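Local structure of RNA-binding protein HI_1333 (Haemophilus influenzae, 1JO0) at residues Glu36-Leu41 against Arg68-Ala73; His44-Val49 against Ile81-Arg86. The protein probably binds RNA, as a member of the CRS1/YhbY (CRM) family, although its precise role is not established. All blocks are in the same frame, centred on the assembly; numbering follows the deposited sequence. Where two conformers were deposited one is given.

Contact 1 of 2, residues Glu36-Leu41 against Arg68-Ala73; sequences EIENAL and RETKAA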
# COMPACT_ATOMS: atom_id res chain seq x y z
N GLU A 36 -9.16 1.82 7.25
CA GLU A 36 -8.77 0.42 7.05
C GLU A 36 -7.32 0.40 6.58
O GLU A 36 -6.57 -0.44 7.05
CB GLU A 36 -9.65 -0.30 6.05
CG GLU A 36 -11.10 -0.64 6.44
CD GLU A 36 -11.75 -1.28 5.22
OE1 GLU A 36 -12.70 -0.73 4.64
OE2 GLU A 36 -11.27 -2.37 4.84
N ILE A 37 -6.93 1.31 5.71
CA ILE A 37 -5.55 1.34 5.22
C ILE A 37 -4.63 1.73 6.36
O ILE A 37 -3.56 1.10 6.54
CB ILE A 37 -5.42 2.27 4.00
CG1 ILE A 37 -6.21 1.69 2.81
CG2 ILE A 37 -3.98 2.46 3.62
CD1 ILE A 37 -6.36 2.66 1.64
N GLU A 38 -4.97 2.71 7.14
CA GLU A 38 -4.14 3.05 8.30
C GLU A 38 -3.95 1.89 9.26
O GLU A 38 -2.87 1.62 9.72
CB GLU A 38 -4.79 4.17 9.10
CG GLU A 38 -4.44 5.52 8.60
CD GLU A 38 -2.98 5.92 8.87
OE1 GLU A 38 -2.49 6.71 8.05
OE2 GLU A 38 -2.33 5.51 9.84
N ASN A 39 -5.05 1.20 9.56
CA ASN A 39 -5.04 0.07 10.45
C ASN A 39 -4.09 -0.99 9.91
O ASN A 39 -3.30 -1.60 10.61
CB ASN A 39 -6.46 -0.46 10.63
CG ASN A 39 -6.49 -1.64 11.57
OD1 ASN A 39 -6.11 -1.57 12.74
ND2 ASN A 39 -6.99 -2.76 11.07
N ALA A 40 -4.22 -1.28 8.63
CA ALA A 40 -3.42 -2.30 7.97
C ALA A 40 -1.94 -1.95 7.96
O ALA A 40 -1.07 -2.77 8.24
CB ALA A 40 -3.97 -2.51 6.56
N LEU A 41 -1.59 -0.71 7.65
CA LEU A 41 -0.23 -0.24 7.75
C LEU A 41 0.32 -0.41 9.15
O LEU A 41 1.45 -0.86 9.35
CB LEU A 41 -0.07 1.20 7.32
CG LEU A 41 -0.24 1.50 5.83
CD1 LEU A 41 -0.34 3.02 5.61
CD2 LEU A 41 0.86 0.92 4.97
N ARG A 68 -0.51 10.67 0.20
CA ARG A 68 -0.55 11.94 0.90
C ARG A 68 -1.01 11.76 2.34
O ARG A 68 -0.43 12.30 3.25
CB ARG A 68 -1.53 12.89 0.21
CG ARG A 68 -1.55 14.27 0.84
CD ARG A 68 -2.42 15.25 0.07
NE ARG A 68 -2.59 16.51 0.80
CZ ARG A 68 -3.67 16.98 1.39
NH1 ARG A 68 -4.84 16.34 1.39
NH2 ARG A 68 -3.61 18.15 2.00
N GLU A 69 -2.08 11.01 2.53
CA GLU A 69 -2.68 10.87 3.87
C GLU A 69 -1.86 9.99 4.80
O GLU A 69 -1.80 10.30 6.01
CB GLU A 69 -4.06 10.23 3.70
CG GLU A 69 -5.04 11.09 2.90
CD GLU A 69 -5.64 12.12 3.83
OE1 GLU A 69 -5.06 12.47 4.87
OE2 GLU A 69 -6.70 12.60 3.43
N THR A 70 -1.29 8.94 4.25
CA THR A 70 -0.66 7.92 5.09
C THR A 70 0.86 8.03 5.17
O THR A 70 1.47 7.46 6.09
CB THR A 70 -0.95 6.50 4.60
OG1 THR A 70 -0.30 6.25 3.33
CG2 THR A 70 -2.43 6.17 4.49
N LYS A 71 1.49 8.71 4.22
CA LYS A 71 2.95 8.78 4.11
C LYS A 71 3.60 7.44 3.85
O LYS A 71 4.82 7.29 4.02
CB LYS A 71 3.56 9.45 5.34
CG LYS A 71 2.77 10.64 5.82
CD LYS A 71 2.43 11.66 4.77
CE LYS A 71 1.83 12.86 5.52
NZ LYS A 71 0.44 12.64 6.02
N ALA A 72 2.81 6.46 3.38
CA ALA A 72 3.37 5.20 2.93
C ALA A 72 4.13 5.38 1.62
O ALA A 72 3.82 6.29 0.83
CB ALA A 72 2.28 4.15 2.76
N ALA A 73 5.10 4.51 1.42
CA ALA A 73 5.80 4.34 0.17
C ALA A 73 5.03 3.45 -0.79
O ALA A 73 4.51 2.41 -0.41
CB ALA A 73 7.19 3.73 0.37
O HOH W 1 -3.98 8.43 7.15
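T70 OG1, which lies against L41 CD1, takes part in two hydrogen bonds: it donates to I66 O, one turn back, and accepts from A72 N at 3.1 Å. The second bond makes an ST turn where helix 56-70 of this CRM-type alpha/beta domain ends against helix 31-44. With chi1 at 68°, OG1 stands between the backbone N and the carbonyl carbon of T70, leaving the methyl CG2 to meet I37 and E38. No direct hydrogen bond joins the two segments; methyl groups and one carboxylate do the work. L41 carries the apolar part: its CD1 sits 3.7 Å from T70 CB, the two side chains crossing at about a right angle, and also rests on A72 CB at 4.0 Å, so one leucine branch packs on the last helical turn and on the chain that leaves it. I37 arrives deeper, CG2 touching T70 CG2 at 4.1 Å. At the outer margin E38 slides past T70 in the opposite direction. A bend at chi2 (-70°) brings OE1 within 3.6 Å of T70 CG2, while OE2 forms a salt bridge with R86, which also donates from NH1 to T70 O. R86 thereby ties both helices together, and its charge probably helps to keep E38 ionised. K71 leaves the helix with positive phi (63°) and curls back over the helix end, where its NZ donates to R68 O at 2.9 Å, in the carbonyl plane, and weakly to E69 O at 3.2 Å.

Contact 2 of 2, residues His44-Val49 against Ile81-Arg86; sequences HELIKV and ILVLYR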
# COMPACT_ATOMS: atom_id res chain seq x y z
N HIS A 44 0.62 -4.32 9.81
CA HIS A 44 1.36 -5.17 8.89
C HIS A 44 2.61 -4.54 8.27
O HIS A 44 3.46 -5.31 7.80
CB HIS A 44 0.46 -5.61 7.72
CG HIS A 44 -0.72 -6.38 8.22
ND1 HIS A 44 -0.58 -7.63 8.75
CD2 HIS A 44 -2.03 -6.07 8.24
CE1 HIS A 44 -1.79 -8.10 9.10
NE2 HIS A 44 -2.68 -7.16 8.79
N GLU A 45 2.67 -3.23 8.21
CA GLU A 45 3.75 -2.43 7.58
C GLU A 45 3.68 -2.54 6.06
O GLU A 45 3.59 -1.50 5.38
CB GLU A 45 5.15 -2.85 8.09
CG GLU A 45 5.36 -2.57 9.55
CD GLU A 45 6.78 -2.96 9.94
OE1 GLU A 45 7.14 -4.14 9.76
OE2 GLU A 45 7.56 -2.10 10.41
N LEU A 46 3.74 -3.73 5.50
CA LEU A 46 3.64 -4.04 4.07
C LEU A 46 2.25 -4.52 3.77
O LEU A 46 1.82 -5.51 4.38
CB LEU A 46 4.63 -5.11 3.67
CG LEU A 46 4.64 -5.54 2.20
CD1 LEU A 46 5.01 -4.39 1.29
CD2 LEU A 46 5.57 -6.71 2.02
N ILE A 47 1.55 -3.83 2.88
CA ILE A 47 0.16 -4.17 2.57
C ILE A 47 -0.10 -4.14 1.06
O ILE A 47 0.56 -3.41 0.31
CB ILE A 47 -0.85 -3.23 3.29
CG1 ILE A 47 -0.82 -1.80 2.75
CG2 ILE A 47 -0.62 -3.29 4.81
CD1 ILE A 47 -1.96 -0.97 3.30
N LYS A 48 -1.13 -4.89 0.70
CA LYS A 48 -1.73 -4.84 -0.64
C LYS A 48 -3.16 -4.31 -0.53
O LYS A 48 -3.94 -4.77 0.26
CB LYS A 48 -1.79 -6.22 -1.21
CG LYS A 48 -0.58 -6.69 -1.94
CD LYS A 48 -0.92 -8.04 -2.64
CE LYS A 48 0.29 -8.48 -3.35
NZ LYS A 48 0.13 -9.88 -3.77
N VAL A 49 -3.45 -3.33 -1.38
CA VAL A 49 -4.76 -2.69 -1.45
C VAL A 49 -5.29 -2.97 -2.85
O VAL A 49 -4.62 -2.71 -3.86
CB VAL A 49 -4.68 -1.17 -1.22
CG1 VAL A 49 -6.05 -0.51 -1.36
CG2 VAL A 49 -4.07 -0.88 0.14
N ILE A 81 -3.73 -3.84 -8.14
CA ILE A 81 -3.17 -3.99 -6.81
C ILE A 81 -2.15 -2.88 -6.58
O ILE A 81 -1.25 -2.62 -7.40
CB ILE A 81 -2.46 -5.34 -6.62
CG1 ILE A 81 -3.39 -6.53 -6.82
CG2 ILE A 81 -1.71 -5.44 -5.31
CD1 ILE A 81 -4.43 -6.64 -5.73
N LEU A 82 -2.29 -2.24 -5.45
CA LEU A 82 -1.31 -1.30 -4.93
C LEU A 82 -0.57 -1.92 -3.75
O LEU A 82 -1.22 -2.27 -2.77
CB LEU A 82 -1.98 -0.05 -4.39
CG LEU A 82 -2.97 0.72 -5.27
CD1 LEU A 82 -3.44 1.95 -4.52
CD2 LEU A 82 -2.35 1.02 -6.60
N VAL A 83 0.74 -1.98 -3.82
CA VAL A 83 1.54 -2.48 -2.71
C VAL A 83 2.18 -1.27 -2.03
O VAL A 83 2.82 -0.44 -2.71
CB VAL A 83 2.62 -3.44 -3.21
CG1 VAL A 83 3.38 -3.99 -2.00
CG2 VAL A 83 2.05 -4.60 -4.06
N LEU A 84 1.99 -1.15 -0.73
CA LEU A 84 2.39 0.01 0.05
C LEU A 84 3.19 -0.42 1.28
O LEU A 84 2.95 -1.53 1.79
CB LEU A 84 1.19 0.81 0.50
CG LEU A 84 0.26 1.35 -0.56
CD1 LEU A 84 -1.09 1.71 0.04
CD2 LEU A 84 0.89 2.56 -1.19
N TYR A 85 4.06 0.44 1.76
CA TYR A 85 4.84 0.14 2.95
C TYR A 85 5.02 1.35 3.83
O TYR A 85 5.37 2.42 3.32
CB TYR A 85 6.21 -0.44 2.59
CG TYR A 85 7.15 -0.62 3.75
CD1 TYR A 85 7.09 -1.75 4.57
CD2 TYR A 85 8.13 0.32 4.07
CE1 TYR A 85 7.97 -1.90 5.64
CE2 TYR A 85 9.00 0.16 5.12
CZ TYR A 85 8.92 -0.95 5.90
OH TYR A 85 9.79 -1.11 6.95
N ARG A 86 4.83 1.18 5.14
CA ARG A 86 5.22 2.24 6.07
C ARG A 86 5.85 1.58 7.31
O ARG A 86 5.22 0.64 7.82
CB ARG A 86 4.03 3.07 6.49
CG ARG A 86 4.38 4.32 7.27
CD ARG A 86 3.15 5.13 7.58
NE ARG A 86 2.27 4.51 8.55
CZ ARG A 86 1.00 4.83 8.77
NH1 ARG A 86 0.39 5.78 8.06
NH2 ARG A 86 0.35 4.17 9.72
O HOH W 2 9.75 -2.95 8.75
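Five backbone hydrogen bonds join 44-49 to 81-86 as antiparallel neighbours in the domain's mixed sheet. I47 and L84 form one hydrogen-bonded pair, V49 and L82 the next, with each partner both donating and accepting; the shortest bond runs from V49 N to L82 O at 2.8 Å. Beyond the strand, R86 N adds a bond to E45 O at 3.0 Å, reaching it tilted 28° from the carbonyl plane, where E45 leaves helix 31-44 with positive phi. CA-H...O contacts fill in at the non-hydrogen-bonded pairs, among them V83 CA to I47 O.

The apolar contacts divide between the two faces. On one, L46 CD1 leans on V83 CG1 at 3.7 Å, and the extended K48 chain lays CG and CD across I81 CG2, both at 3.8 Å, with its NZ going on to L18 O. On the other, I47 CG1 meets L84 CB at 4.0 Å and V49 CG2 meets L84 CD1 at 3.9 Å.

The polar side-chain link is by water. Y85 CG lies anti to its N (chi1 173°), bringing the ring CE1 beside E45 CB; a water in the ring plane then binds Y85 OH at 2.6 Å and donates weakly to E45 OE2. The E45 carboxylate also accepts from the backbone N of S88, K92 and I93, which probably helps to hold the chain after strand 81-85 in place.

L46, V83 and Y85 face helix 5-15, I47 packs against I37, A40 and L41 of helix 31-44, and strands 22-24 and 73-78 flank the pair.

Overall arrangement
The two contacts lie about 8 Å apart, centre to centre, and alternate along the chain: 36-41, 44-49, 68-73, 81-86. Contact 2 joins the central strands 46-51 and 81-85; contact 1 joins helices 31-44 and 56-70, the connections of two successive beta-alpha-beta crossovers, from 22-24 to 46-51 and from 46-51 to 73-78. The second crossover leaves a place in the sheet that strand 81-85 fills. The helix and sheet layers touch where A40 O packs on I47 CG2; after helix 56-70 and two further residues, segment 68-73 enters strand 73-78, where A73 N probably bonds to Y85 O. Both belong to one compact alpha/beta core, consistent with a single CRM domain.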